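Local coordinates for protein CBIX (Paracoccus pantotrophus, PDB 4CCS) that probably catalyses the terminal step of siroheme biosynthesis, the insertion of ferrous iron into sirohydrochlorin, as a member of the CbiX chelatase family, at residues 5-10 with 60-65; 87-92 with 221-226. All blocks are in the same frame, centred on the assembly; numbering follows the deposited sequence.

Contact 1 (5-10 with 60-65); sequences VLIVAH and YPLFMA. With EDO (1,2-ethanediol), chain D.
Phe63 turns its CG beside its own backbone N (chi1 -52°), and this brings its ring against that of His10, which has a chi1 of -94°, away from the usual staggered values. The two residues follow the neighbouring parallel strands 4-9 and 57-61, in the sheet of the N-terminal half of this chelatase. The rings make an offset stack with planes at 12° and centroids 3.9 Å apart. Pro61 CB covers the other face of the Phe63 ring, over its centre, so the phenyl is sandwiched. Phe69 meets the His10 ring edge-to-face. At the edge of the imidazole, in its plane, His10 ND1 is hydrogen-bonded to ethanediol O2 at 2.8 Å; the diol probably comes from the crystallisation liquor. With an alanine here instead of the imidazole, the Phe63 face loses its stack, and the phenyl, held then by Pro61 and Phe69, would probably turn more easily.

The strands themselves pair in parallel register. Tyr60 N donates to Leu6 O, and Val8 N to Tyr60 O. Leu62 N reaches Val8 O at 2.8 Å in an almost straight bond. Leu62 is then the centre of an inverse gamma turn, closed by a weak bond from Phe63 N to Pro61 O. On the sheet face of Ile7 and Tyr60, Ile7 CD1 presses on Tyr60 CB at 3.5 Å. Ile7 CG2 meets Leu62 CG, and Tyr60 OH is hydrogen-bonded to Asp95. Beyond the bond from Leu62 N, a water bridges the backbones, accepting from His10 N at 2.9 Å and bonding Leu62 O.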
ATOM      1  N   VAL A   5     -17.803   5.971   6.251  1.00 25.73           N
ATOM      2  CA  VAL A   5     -16.571   5.259   5.852  1.00 23.70           C
ATOM      3  C   VAL A   5     -15.319   5.982   6.359  1.00 25.11           C
ATOM      4  O   VAL A   5     -15.142   7.174   6.107  1.00 24.20           O
ATOM      5  CB  VAL A   5     -16.487   4.958   4.318  1.00 27.46           C
ATOM      6  CG1 VAL A   5     -15.202   4.198   3.958  1.00 26.71           C
ATOM      7  CG2 VAL A   5     -17.712   4.179   3.832  1.00 27.32           C
ATOM      8  N   LEU A   6     -14.429   5.237   7.028  1.00 20.91           N
ATOM      9  CA  LEU A   6     -13.166   5.787   7.500  1.00 20.91           C
ATOM     10  C   LEU A   6     -11.992   5.034   6.858  1.00 21.59           C
ATOM     11  O   LEU A   6     -11.900   3.818   7.000  1.00 19.67           O
ATOM     12  CB  LEU A   6     -13.133   5.731   9.046  1.00 22.44           C
ATOM     13  CG  LEU A   6     -12.054   6.526   9.797  1.00 29.47           C
ATOM     14  CD1 LEU A   6     -12.059   8.028   9.419  1.00 30.00           C
ATOM     15  CD2 LEU A   6     -12.250   6.382  11.300  1.00 32.18           C
ATOM     16  N   ILE A   7     -11.143   5.756   6.107  1.00 19.35           N
ATOM     17  CA  ILE A   7      -9.913   5.239   5.470  1.00 18.78           C
ATOM     18  C   ILE A   7      -8.836   5.429   6.539  1.00 20.80           C
ATOM     19  O   ILE A   7      -8.575   6.565   6.957  1.00 18.96           O
ATOM     20  CB  ILE A   7      -9.554   5.997   4.166  1.00 22.08           C
ATOM     21  CG1 ILE A   7     -10.746   6.104   3.169  1.00 23.07           C
ATOM     22  CG2 ILE A   7      -8.303   5.408   3.497  1.00 21.80           C
ATOM     23  CD1 ILE A   7     -11.520   4.864   2.778  1.00 40.47           C
ATOM     24  N   VAL A   8      -8.270   4.318   7.020  1.00 17.42           N
ATOM     25  CA  VAL A   8      -7.334   4.318   8.146  1.00 16.38           C
ATOM     26  C   VAL A   8      -5.921   3.919   7.744  1.00 18.94           C
ATOM     27  O   VAL A   8      -5.714   2.848   7.176  1.00 18.41           O
ATOM     28  CB  VAL A   8      -7.888   3.436   9.304  1.00 19.74           C
ATOM     29  CG1 VAL A   8      -6.903   3.346  10.471  1.00 19.31           C
ATOM     30  CG2 VAL A   8      -9.241   3.956   9.791  1.00 19.34           C
ATOM     31  N   ALA A   9      -4.949   4.769   8.082  1.00 15.82           N
ATOM     32  CA  ALA A   9      -3.539   4.473   7.862  1.00 15.75           C
ATOM     33  C   ALA A   9      -2.867   4.092   9.181  1.00 20.53           C
ATOM     34  O   ALA A   9      -3.268   4.576  10.255  1.00 18.30           O
ATOM     35  CB  ALA A   9      -2.839   5.683   7.281  1.00 16.19           C
ATOM     36  N   HIS A  10      -1.824   3.251   9.099  1.00 17.58           N
ATOM     37  CA  HIS A  10      -0.973   2.925  10.245  1.00 18.11           C
ATOM     38  C   HIS A  10      -0.249   4.213  10.626  1.00 21.92           C
ATOM     39  O   HIS A  10       0.113   4.993   9.747  1.00 20.75           O
ATOM     40  CB  HIS A  10       0.114   1.903   9.859  1.00 19.32           C
ATOM     41  CG  HIS A  10      -0.264   0.490  10.139  1.00 22.99           C
ATOM     42  ND1 HIS A  10      -0.756   0.103  11.370  1.00 25.03           N
ATOM     43  CD2 HIS A  10      -0.204  -0.590   9.331  1.00 24.75           C
ATOM     44  CE1 HIS A  10      -1.007  -1.192  11.262  1.00 24.66           C
ATOM     45  NE2 HIS A  10      -0.681  -1.651  10.054  1.00 24.80           N
ATOM     46  N   TYR A  60     -11.808   1.118   5.878  1.00 22.60           N
ATOM     47  CA  TYR A  60     -10.941   0.662   4.785  1.00 21.57           C
ATOM     48  C   TYR A  60      -9.490   0.839   5.291  1.00 21.91           C
ATOM     49  O   TYR A  60      -8.992   1.966   5.331  1.00 20.41           O
ATOM     50  CB  TYR A  60     -11.167   1.411   3.460  1.00 21.78           C
ATOM     51  CG  TYR A  60     -10.325   0.870   2.317  1.00 22.16           C
ATOM     52  CD1 TYR A  60      -9.042   1.360   2.074  1.00 22.58           C
ATOM     53  CD2 TYR A  60     -10.811  -0.131   1.477  1.00 22.16           C
ATOM     54  CE1 TYR A  60      -8.258   0.855   1.036  1.00 21.45           C
ATOM     55  CE2 TYR A  60     -10.039  -0.634   0.428  1.00 22.93           C
ATOM     56  CZ  TYR A  60      -8.757  -0.146   0.219  1.00 26.81           C
ATOM     57  OH  TYR A  60      -8.003  -0.620  -0.829  1.00 23.70           O
ATOM     58  N   PRO A  61      -8.838  -0.256   5.705  1.00 18.96           N
ATOM     59  CA  PRO A  61      -7.470  -0.151   6.223  1.00 18.15           C
ATOM     60  C   PRO A  61      -6.412  -0.104   5.116  1.00 22.64           C
ATOM     61  O   PRO A  61      -6.371  -0.982   4.248  1.00 20.07           O
ATOM     62  CB  PRO A  61      -7.326  -1.386   7.118  1.00 19.58           C
ATOM     63  CG  PRO A  61      -8.353  -2.376   6.620  1.00 24.31           C
ATOM     64  CD  PRO A  61      -9.320  -1.659   5.705  1.00 19.82           C
ATOM     65  N   LEU A  62      -5.526   0.908   5.164  1.00 21.22           N
ATOM     66  CA  LEU A  62      -4.410   1.013   4.209  1.00 21.87           C
ATOM     67  C   LEU A  62      -3.248   0.096   4.650  1.00 24.62           C
ATOM     68  O   LEU A  62      -2.109   0.545   4.790  1.00 24.71           O
ATOM     69  CB  LEU A  62      -3.932   2.475   4.078  1.00 22.34           C
ATOM     70  CG  LEU A  62      -4.871   3.472   3.392  1.00 26.07           C
ATOM     71  CD1 LEU A  62      -4.274   4.883   3.436  1.00 25.47           C
ATOM     72  CD2 LEU A  62      -5.130   3.088   1.932  1.00 28.91           C
ATOM     73  N   PHE A  63      -3.552  -1.174   4.929  1.00 20.40           N
ATOM     74  CA  PHE A  63      -2.553  -2.146   5.388  1.00 20.77           C
ATOM     75  C   PHE A  63      -2.167  -3.060   4.225  1.00 25.11           C
ATOM     76  O   PHE A  63      -2.950  -3.192   3.284  1.00 22.93           O
ATOM     77  CB  PHE A  63      -3.069  -2.946   6.598  1.00 22.12           C
ATOM     78  CG  PHE A  63      -3.614  -2.158   7.780  1.00 23.25           C
ATOM     79  CD1 PHE A  63      -3.328  -0.801   7.934  1.00 24.88           C
ATOM     80  CD2 PHE A  63      -4.360  -2.790   8.773  1.00 24.43           C
ATOM     81  CE1 PHE A  63      -3.822  -0.080   9.031  1.00 25.66           C
ATOM     82  CE2 PHE A  63      -4.860  -2.068   9.865  1.00 27.02           C
ATOM     83  CZ  PHE A  63      -4.584  -0.721   9.989  1.00 24.68           C
ATOM     84  N   MET A  64      -0.961  -3.669   4.273  1.00 22.87           N
ATOM     85  CA  MET A  64      -0.471  -4.532   3.185  1.00 22.17           C
ATOM     86  C   MET A  64      -0.987  -5.975   3.231  1.00 28.80           C
ATOM     87  O   MET A  64      -0.925  -6.677   2.219  1.00 29.20           O
ATOM     88  CB  MET A  64       1.073  -4.517   3.109  1.00 23.74           C
ATOM     89  CG  MET A  64       1.682  -3.130   2.865  1.00 25.92           C
ATOM     90  SD  MET A  64       0.848  -2.057   1.659  1.00 29.12           S
ATOM     91  CE  MET A  64       1.104  -2.954   0.125  1.00 25.91           C
ATOM     92  N   ALA A  65      -1.450  -6.430   4.397  1.00 28.12           N
ATOM     93  CA  ALA A  65      -1.989  -7.789   4.571  1.00 29.84           C
ATOM     94  C   ALA A  65      -2.901  -7.851   5.787  1.00 35.32           C
ATOM     95  O   ALA A  65      -2.986  -6.886   6.549  1.00 34.03           O
ATOM     96  CB  ALA A  65      -0.849  -8.804   4.722  1.00 30.71           C
TER
HETATM   97  C1  EDO D1229       1.036   2.840  14.832  1.00 45.76           C
HETATM   98  O1  EDO D1229       0.276   4.041  14.983  1.00 47.07           O
HETATM   99  C2  EDO D1229       0.093   1.683  14.527  1.00 42.56           C
HETATM  100  O2  EDO D1229      -0.671   2.009  13.374  1.00 37.66           O
HETATM  101  O   HOH W   1      -1.071   2.572   6.433  1.00 16.37           O

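Contact 2 (87-92 with 221-226); sequences RILPPF and ESIKAA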
ATOM      1  N   ARG A  87     -17.437  -2.561  10.877  1.00 36.84           N
ATOM      2  CA  ARG A  87     -16.977  -3.528   9.891  1.00 35.63           C
ATOM      3  C   ARG A  87     -15.642  -3.120   9.264  1.00 34.61           C
ATOM      4  O   ARG A  87     -15.518  -2.019   8.737  1.00 31.76           O
ATOM      5  CB  ARG A  87     -18.059  -3.716   8.817  1.00 37.47           C
ATOM      6  CG  ARG A  87     -17.789  -4.832   7.813  1.00 53.00           C
ATOM      7  CD  ARG A  87     -18.926  -4.925   6.815  1.00 65.55           C
ATOM      8  NE  ARG A  87     -18.567  -5.734   5.651  1.00 74.16           N
ATOM      9  CZ  ARG A  87     -19.271  -5.778   4.524  1.00 86.82           C
ATOM     10  NH1 ARG A  87     -20.378  -5.056   4.396  1.00 74.07           N
ATOM     11  NH2 ARG A  87     -18.868  -6.537   3.514  1.00 72.10           N
ATOM     12  N   ILE A  88     -14.661  -4.033   9.297  1.00 30.80           N
ATOM     13  CA  ILE A  88     -13.338  -3.810   8.703  1.00 30.06           C
ATOM     14  C   ILE A  88     -13.283  -4.492   7.333  1.00 33.27           C
ATOM     15  O   ILE A  88     -13.401  -5.715   7.234  1.00 33.91           O
ATOM     16  CB  ILE A  88     -12.181  -4.253   9.645  1.00 32.38           C
ATOM     17  CG1 ILE A  88     -12.265  -3.529  11.013  1.00 32.30           C
ATOM     18  CG2 ILE A  88     -10.818  -4.017   8.969  1.00 32.16           C
ATOM     19  CD1 ILE A  88     -11.523  -4.210  12.147  1.00 38.97           C
ATOM     20  N   LEU A  89     -13.102  -3.697   6.288  1.00 28.20           N
ATOM     21  CA  LEU A  89     -13.024  -4.188   4.917  1.00 27.18           C
ATOM     22  C   LEU A  89     -11.656  -4.854   4.641  1.00 29.55           C
ATOM     23  O   LEU A  89     -10.735  -4.676   5.456  1.00 28.26           O
ATOM     24  CB  LEU A  89     -13.267  -3.036   3.916  1.00 27.13           C
ATOM     25  CG  LEU A  89     -14.547  -2.197   4.073  1.00 32.03           C
ATOM     26  CD1 LEU A  89     -14.703  -1.241   2.922  1.00 32.13           C
ATOM     27  CD2 LEU A  89     -15.791  -3.073   4.252  1.00 37.28           C
ATOM     28  N   PRO A  90     -11.511  -5.608   3.502  1.00 25.58           N
ATOM     29  CA  PRO A  90     -10.206  -6.169   3.140  1.00 24.47           C
ATOM     30  C   PRO A  90      -9.209  -5.014   2.949  1.00 25.29           C
ATOM     31  O   PRO A  90      -9.589  -3.952   2.442  1.00 23.81           O
ATOM     32  CB  PRO A  90     -10.486  -6.883   1.817  1.00 26.64           C
ATOM     33  CG  PRO A  90     -11.878  -7.361   1.968  1.00 31.61           C
ATOM     34  CD  PRO A  90     -12.595  -6.288   2.745  1.00 27.60           C
ATOM     35  N   PRO A  91      -7.958  -5.196   3.388  1.00 20.73           N
ATOM     36  CA  PRO A  91      -6.965  -4.121   3.300  1.00 19.64           C
ATOM     37  C   PRO A  91      -6.494  -3.788   1.879  1.00 21.74           C
ATOM     38  O   PRO A  91      -6.647  -4.597   0.960  1.00 20.09           O
ATOM     39  CB  PRO A  91      -5.823  -4.641   4.170  1.00 21.05           C
ATOM     40  CG  PRO A  91      -5.900  -6.110   4.021  1.00 25.69           C
ATOM     41  CD  PRO A  91      -7.377  -6.406   4.006  1.00 22.00           C
ATOM     42  N   PHE A  92      -5.880  -2.596   1.721  1.00 19.00           N
ATOM     43  CA  PHE A  92      -5.279  -2.079   0.488  1.00 18.44           C
ATOM     44  C   PHE A  92      -4.434  -3.157  -0.224  1.00 21.76           C
ATOM     45  O   PHE A  92      -4.553  -3.320  -1.441  1.00 20.84           O
ATOM     46  CB  PHE A  92      -4.390  -0.843   0.820  1.00 19.66           C
ATOM     47  CG  PHE A  92      -3.603  -0.272  -0.343  1.00 20.44           C
ATOM     48  CD1 PHE A  92      -4.160   0.684  -1.178  1.00 23.82           C
ATOM     49  CD2 PHE A  92      -2.306  -0.702  -0.608  1.00 20.95           C
ATOM     50  CE1 PHE A  92      -3.427   1.210  -2.258  1.00 23.83           C
ATOM     51  CE2 PHE A  92      -1.589  -0.196  -1.699  1.00 23.26           C
ATOM     52  CZ  PHE A  92      -2.156   0.755  -2.516  1.00 21.26           C
ATOM     53  N   GLU A 221     -14.245   1.548  -5.400  1.00 21.61           N
ATOM     54  CA  GLU A 221     -14.874   0.306  -5.880  1.00 21.36           C
ATOM     55  C   GLU A 221     -14.969  -0.727  -4.789  1.00 25.53           C
ATOM     56  O   GLU A 221     -15.985  -1.410  -4.706  1.00 25.60           O
ATOM     57  CB  GLU A 221     -14.208  -0.255  -7.161  1.00 22.23           C
ATOM     58  CG  GLU A 221     -14.283   0.687  -8.360  1.00 25.35           C
ATOM     59  CD  GLU A 221     -15.658   1.150  -8.827  1.00 39.45           C
ATOM     60  OE1 GLU A 221     -16.649   0.428  -8.589  1.00 26.84           O
ATOM     61  OE2 GLU A 221     -15.738   2.225  -9.460  1.00 33.05           O
ATOM     62  N   SER A 222     -13.962  -0.787  -3.892  1.00 20.95           N
ATOM     63  CA  SER A 222     -13.970  -1.692  -2.752  1.00 21.25           C
ATOM     64  C   SER A 222     -15.017  -1.293  -1.696  1.00 25.52           C
ATOM     65  O   SER A 222     -15.619  -2.175  -1.092  1.00 25.66           O
ATOM     66  CB  SER A 222     -12.573  -1.821  -2.153  1.00 24.06           C
ATOM     67  OG  SER A 222     -11.769  -2.528  -3.082  1.00 27.79           O
ATOM     68  N   ILE A 223     -15.247   0.023  -1.497  1.00 23.79           N
ATOM     69  CA  ILE A 223     -16.269   0.542  -0.575  1.00 24.70           C
ATOM     70  C   ILE A 223     -17.677   0.204  -1.146  1.00 30.50           C
ATOM     71  O   ILE A 223     -18.494  -0.400  -0.444  1.00 30.21           O
ATOM     72  CB  ILE A 223     -16.111   2.073  -0.316  1.00 27.36           C
ATOM     73  CG1 ILE A 223     -14.798   2.393   0.464  1.00 27.35           C
ATOM     74  CG2 ILE A 223     -17.336   2.622   0.438  1.00 28.64           C
ATOM     75  CD1 ILE A 223     -14.356   3.859   0.357  1.00 25.51           C
ATOM     76  N   LYS A 224     -17.935   0.603  -2.409  1.00 28.78           N
ATOM     77  CA  LYS A 224     -19.192   0.372  -3.146  1.00 29.55           C
ATOM     78  C   LYS A 224     -19.617  -1.102  -3.109  1.00 37.07           C
ATOM     79  O   LYS A 224     -20.795  -1.386  -2.907  1.00 37.37           O
ATOM     80  CB  LYS A 224     -19.070   0.848  -4.600  1.00 31.45           C
ATOM     81  CG  LYS A 224     -19.205   2.356  -4.778  1.00 40.77           C
ATOM     82  CD  LYS A 224     -19.347   2.754  -6.246  1.00 49.63           C
ATOM     83  CE  LYS A 224     -18.038   3.127  -6.898  1.00 62.24           C
ATOM     84  NZ  LYS A 224     -18.235   3.624  -8.285  1.00 72.80           N
ATOM     85  N   ALA A 225     -18.646  -2.030  -3.253  1.00 35.90           N
ATOM     86  CA  ALA A 225     -18.861  -3.481  -3.217  1.00 36.63           C
ATOM     87  C   ALA A 225     -19.283  -3.980  -1.832  1.00 42.69           C
ATOM     88  O   ALA A 225     -19.958  -5.008  -1.737  1.00 42.29           O
ATOM     89  CB  ALA A 225     -17.599  -4.209  -3.670  1.00 37.32           C
ATOM     90  N   ALA A 226     -18.875  -3.271  -0.761  1.00 40.79           N
ATOM     91  CA  ALA A 226     -19.204  -3.647   0.618  1.00 41.28           C
ATOM     92  C   ALA A 226     -20.517  -3.027   1.133  1.00 46.58           C
ATOM     93  O   ALA A 226     -20.985  -3.394   2.214  1.00 45.56           O
ATOM     94  CB  ALA A 226     -18.053  -3.304   1.540  1.00 42.11           C
TER
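Arg87 lays one face of its guanidinium over the methyl of Ala226, while Leu89 brings its CD2 to the same methyl from another side. Ala226 CB thus sits in the corner between a flat polar group and a branched apolar one. Leu89 CD2 is 3.5 Å from Ala226 CB, and Arg87 NH2 is 3.9 Å from it. The arginine spans the distance because its chain is extended, with CG opposite the backbone N (chi1 -173°) and the following bonds straight out to NE. Arg87 NH1 then comes 2.8 Å from Ala226 O. This is a weak hydrogen bond, bent to 121° at the hydrogen. Near the C-terminal end of the helix, the positive charge beside this carbonyl would probably be favoured, though solvent at the exposed arginine would weaken the effect.

The contact joins the edge strand 87-88 of the parallel N-terminal sheet, and the loop after it, to helix 215-226. That helix comes from the far end of the chain, so the last helix of this chelatase packs back on the first half of the fold. Leu89 and Ile223 are the buried residues of the joint. The other methyl of Leu89, CD1, faces the helix backbone, 4.2 Å from both Ser222 O and Ile223 CA. Leu89 CD1 also grazes Ile223 CG1 at 4.4 Å. Ile223 sets its CB off away from the loop, and its side chain also packs on Val5. Ser222 OG is hydrogen-bonded to Asp95 OD2, the same carboxylate oxygen that bonds Tyr60 OH.

In the fold
From the N terminus, strand 4-9 comes first and sits inside the sheet. The chain then passes through helix 16-30 and strand 38-43 before returning as strand 57-61, where contact 1 closes a loop of 49 residues. Contact 2 opens later, at strand 87-88, next to 57-61 in the same sheet. It closes only at helix 215-226, after the chain has built the second four-stranded sheet. The two contacts are in series and neither nests nor crosses. They touch: Pro61 O and Phe92 N are 3.0 Å apart, a probable hydrogen bond. Contact 1 joins neighbouring strands; contact 2 ties the edge strand and its following loop to the final helix, which also packs on the strands of contact 1.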